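PDB 4U6U: Cog5, which pairs with Cog7 in the conserved oligomeric Golgi complex, a multisubunit tethering complex that probably captures transport vesicles at the Golgi before fusion. Local coordinates for residues I158-I169 / F224-D235. The protein carries 7 engineered substitutions. Sequence-based numbering, arbitrary orientation.
Sequences IQTTAQVLSKTI and FWSKVTNSFKRD
Ala162 and Val228 mark the point where two helices come nearest, their CA atoms 4.8 Å apart; the small methyl of the alanine lets the backbones approach and leaves room for the branched valine. Apolar side chains make up most of the contact on both sides of this pair. Where the segments begin, Ile158 sends CG2 to within 3.7 Å of Phe224 CD1, while its CD1 lies alongside the aliphatic start of Lys227. Past Ala162, Leu165 crosses Phe232 at about a right angle, with CD1 over one ring face and CB 3.5 Å from Phe232 CD1. With CG anti to the backbone N (chi1 171°), the flat Phe232 ring extends against Leu165 and offers Ile169 CG1 an apolar surface, all three residues being buried. Segments 158-167 and 224-235 point broadly the same way, crossing at -34° with a closest axis approach of 8.8 Å, as packed helices of the all-helical COG5 C-terminal family region; helix 175-192 meets Thr161 and Phe224, and helix 277-284 meets Phe232. Polar contact comes at the far end, where the short Ser166 side chain donates from OG to Asp235 OD2 (2.6 Å), on the anti side of the carboxylate and 17° out of its plane. Asp235 OD1 lies over a face of the Arg234 guanidinium, a salt bridge of charge alone. With an alanine here, the Ser166 hydroxyl would probably lose this acceptor and Arg234 a neighbouring negative charge.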
# COMPACT_ATOMS: atom_id res chain seq x y z
N ILE B 158 1.43 -12.84 -19.36
CA ILE B 158 2.27 -12.84 -20.56
C ILE B 158 3.02 -14.18 -20.64
O ILE B 158 3.07 -14.79 -21.71
CB ILE B 158 3.27 -11.62 -20.64
CG1 ILE B 158 4.54 -11.82 -19.81
CG2 ILE B 158 2.58 -10.33 -20.22
CD1 ILE B 158 5.39 -10.56 -19.69
N GLN B 159 3.56 -14.65 -19.52
CA GLN B 159 4.32 -15.90 -19.50
C GLN B 159 3.46 -17.10 -19.90
O GLN B 159 3.89 -17.91 -20.71
CB GLN B 159 4.92 -16.12 -18.11
CG GLN B 159 6.17 -16.99 -18.09
CD GLN B 159 6.00 -18.22 -17.22
OE1 GLN B 159 5.32 -19.18 -17.60
NE2 GLN B 159 6.63 -18.21 -16.05
N THR B 160 2.26 -17.22 -19.34
CA THR B 160 1.39 -18.37 -19.63
C THR B 160 0.91 -18.39 -21.09
O THR B 160 0.89 -19.45 -21.73
CB THR B 160 0.17 -18.41 -18.69
OG1 THR B 160 0.44 -19.32 -17.61
CG2 THR B 160 -1.06 -18.90 -19.41
N THR B 161 0.51 -17.23 -21.61
CA THR B 161 0.03 -17.15 -22.99
C THR B 161 1.16 -17.31 -24.01
O THR B 161 1.03 -18.06 -24.99
CB THR B 161 -0.74 -15.84 -23.23
OG1 THR B 161 -2.11 -16.04 -22.85
CG2 THR B 161 -0.72 -15.46 -24.69
N ALA B 162 2.28 -16.63 -23.78
CA ALA B 162 3.44 -16.75 -24.65
C ALA B 162 3.87 -18.21 -24.76
O ALA B 162 4.28 -18.68 -25.83
CB ALA B 162 4.57 -15.91 -24.13
N GLN B 163 3.80 -18.90 -23.64
CA GLN B 163 4.09 -20.33 -23.58
C GLN B 163 3.08 -21.18 -24.38
O GLN B 163 3.48 -22.11 -25.08
CB GLN B 163 4.13 -20.77 -22.12
CG GLN B 163 4.40 -22.22 -21.86
CD GLN B 163 4.34 -22.54 -20.38
OE1 GLN B 163 4.29 -21.63 -19.53
NE2 GLN B 163 4.33 -23.83 -20.05
N VAL B 164 1.79 -20.87 -24.28
CA VAL B 164 0.77 -21.67 -24.95
C VAL B 164 0.82 -21.50 -26.48
O VAL B 164 0.48 -22.42 -27.21
CB VAL B 164 -0.67 -21.36 -24.44
CG1 VAL B 164 -1.26 -20.14 -25.12
CG2 VAL B 164 -1.57 -22.57 -24.68
N LEU B 165 1.22 -20.32 -26.95
CA LEU B 165 1.40 -20.09 -28.38
C LEU B 165 2.59 -20.87 -28.93
O LEU B 165 2.48 -21.54 -29.95
CB LEU B 165 1.60 -18.60 -28.69
CG LEU B 165 0.42 -17.64 -28.52
CD1 LEU B 165 0.91 -16.23 -28.79
CD2 LEU B 165 -0.74 -18.01 -29.43
N SER B 166 3.74 -20.76 -28.27
CA SER B 166 4.93 -21.47 -28.72
C SER B 166 4.75 -22.97 -28.74
O SER B 166 5.37 -23.65 -29.56
CB SER B 166 6.14 -21.12 -27.87
OG SER B 166 6.69 -19.89 -28.30
N LYS B 167 3.91 -23.51 -27.86
CA LYS B 167 3.70 -24.95 -27.85
C LYS B 167 3.10 -25.49 -29.14
O LYS B 167 3.34 -26.65 -29.51
CB LYS B 167 2.83 -25.36 -26.67
CG LYS B 167 3.62 -25.56 -25.40
CD LYS B 167 2.69 -25.81 -24.21
CE LYS B 167 3.37 -25.50 -22.88
NZ LYS B 167 2.39 -25.48 -21.75
N THR B 168 2.35 -24.66 -29.86
CA THR B 168 1.78 -25.11 -31.14
C THR B 168 2.70 -24.93 -32.35
O THR B 168 2.32 -25.28 -33.46
CB THR B 168 0.43 -24.44 -31.46
OG1 THR B 168 0.49 -23.05 -31.13
CG2 THR B 168 -0.70 -25.13 -30.70
N ILE B 169 3.88 -24.35 -32.17
CA ILE B 169 4.82 -24.20 -33.28
C ILE B 169 5.16 -25.57 -33.87
O ILE B 169 5.28 -25.74 -35.09
CB ILE B 169 6.08 -23.47 -32.83
CG1 ILE B 169 5.74 -22.02 -32.50
CG2 ILE B 169 7.20 -23.60 -33.86
CD1 ILE B 169 6.91 -21.26 -31.95
N PHE B 224 1.29 -6.07 -22.54
CA PHE B 224 0.99 -7.50 -22.64
C PHE B 224 1.36 -8.08 -24.02
O PHE B 224 2.22 -8.96 -24.11
CB PHE B 224 -0.48 -7.74 -22.34
CG PHE B 224 -0.95 -9.13 -22.70
CD1 PHE B 224 -0.67 -10.21 -21.88
CD2 PHE B 224 -1.69 -9.34 -23.86
CE1 PHE B 224 -1.12 -11.49 -22.21
CE2 PHE B 224 -2.15 -10.61 -24.20
CZ PHE B 224 -1.86 -11.69 -23.36
N TRP B 225 0.74 -7.58 -25.08
CA TRP B 225 1.04 -8.08 -26.41
C TRP B 225 2.51 -7.93 -26.75
O TRP B 225 3.13 -8.88 -27.20
CB TRP B 225 0.21 -7.36 -27.46
CG TRP B 225 -1.21 -7.80 -27.47
CD1 TRP B 225 -2.31 -6.99 -27.40
CD2 TRP B 225 -1.71 -9.14 -27.55
NE1 TRP B 225 -3.45 -7.74 -27.43
CE2 TRP B 225 -3.11 -9.07 -27.52
CE3 TRP B 225 -1.10 -10.39 -27.65
CZ2 TRP B 225 -3.92 -10.20 -27.59
CZ3 TRP B 225 -1.91 -11.52 -27.71
CH2 TRP B 225 -3.30 -11.41 -27.68
N SER B 226 3.05 -6.74 -26.52
CA SER B 226 4.44 -6.47 -26.83
C SER B 226 5.35 -7.55 -26.27
O SER B 226 6.21 -8.07 -26.97
CB SER B 226 4.88 -5.11 -26.31
OG SER B 226 6.25 -4.91 -26.60
N LYS B 227 5.16 -7.88 -25.00
CA LYS B 227 5.99 -8.90 -24.37
C LYS B 227 5.71 -10.32 -24.88
O LYS B 227 6.67 -11.07 -25.12
CB LYS B 227 5.87 -8.84 -22.85
CG LYS B 227 6.60 -7.66 -22.25
CD LYS B 227 8.08 -7.92 -22.12
CE LYS B 227 8.84 -6.62 -21.92
NZ LYS B 227 10.21 -6.83 -21.34
N VAL B 228 4.44 -10.73 -25.05
CA VAL B 228 4.22 -12.11 -25.51
C VAL B 228 4.66 -12.22 -26.96
O VAL B 228 5.15 -13.26 -27.39
CB VAL B 228 2.74 -12.63 -25.43
CG1 VAL B 228 1.99 -11.96 -24.29
CG2 VAL B 228 1.99 -12.45 -26.75
N THR B 229 4.52 -11.12 -27.69
CA THR B 229 4.91 -11.08 -29.09
C THR B 229 6.40 -11.35 -29.22
O THR B 229 6.82 -12.01 -30.16
CB THR B 229 4.54 -9.74 -29.75
OG1 THR B 229 3.38 -9.95 -30.56
CG2 THR B 229 5.68 -9.19 -30.61
N ASN B 230 7.20 -10.87 -28.28
CA ASN B 230 8.62 -11.11 -28.36
C ASN B 230 8.95 -12.57 -28.12
O ASN B 230 9.46 -13.24 -29.01
CB ASN B 230 9.37 -10.24 -27.36
CG ASN B 230 9.22 -8.77 -27.66
OD1 ASN B 230 8.65 -8.40 -28.69
ND2 ASN B 230 9.68 -7.92 -26.75
N SER B 231 8.57 -13.10 -26.96
CA SER B 231 9.01 -14.45 -26.61
C SER B 231 8.28 -15.50 -27.44
O SER B 231 8.48 -16.71 -27.26
CB SER B 231 8.83 -14.72 -25.11
OG SER B 231 7.47 -14.88 -24.77
N PHE B 232 7.44 -15.05 -28.35
CA PHE B 232 6.81 -15.95 -29.30
C PHE B 232 7.45 -15.74 -30.66
O PHE B 232 7.66 -16.69 -31.40
CB PHE B 232 5.32 -15.71 -29.42
CG PHE B 232 4.70 -16.47 -30.54
CD1 PHE B 232 4.52 -17.84 -30.43
CD2 PHE B 232 4.37 -15.84 -31.72
CE1 PHE B 232 3.96 -18.57 -31.47
CE2 PHE B 232 3.81 -16.57 -32.77
CZ PHE B 232 3.61 -17.93 -32.65
N LYS B 233 7.74 -14.48 -30.98
CA LYS B 233 8.52 -14.15 -32.16
C LYS B 233 9.86 -14.86 -32.14
O LYS B 233 10.26 -15.51 -33.12
CB LYS B 233 8.75 -12.65 -32.25
CG LYS B 233 9.60 -12.18 -33.41
CD LYS B 233 10.02 -10.73 -33.22
CE LYS B 233 11.09 -10.32 -34.21
NZ LYS B 233 10.50 -10.19 -35.57
N ARG B 234 10.53 -14.78 -31.00
CA ARG B 234 11.86 -15.35 -30.86
C ARG B 234 11.80 -16.84 -31.14
O ARG B 234 12.64 -17.37 -31.89
CB ARG B 234 12.43 -15.03 -29.47
CG ARG B 234 13.67 -15.80 -29.06
CD ARG B 234 14.09 -15.43 -27.63
NE ARG B 234 12.99 -15.46 -26.66
CZ ARG B 234 12.66 -16.51 -25.90
NH1 ARG B 234 13.34 -17.65 -26.00
NH2 ARG B 234 11.64 -16.43 -25.06
N ASP B 235 10.78 -17.49 -30.60
CA ASP B 235 10.61 -18.94 -30.74
C ASP B 235 10.28 -19.33 -32.17
O ASP B 235 10.79 -20.32 -32.71
CB ASP B 235 9.51 -19.44 -29.80
CG ASP B 235 9.96 -19.47 -28.36
OD1 ASP B 235 11.11 -19.08 -28.10
OD2 ASP B 235 9.16 -19.89 -27.50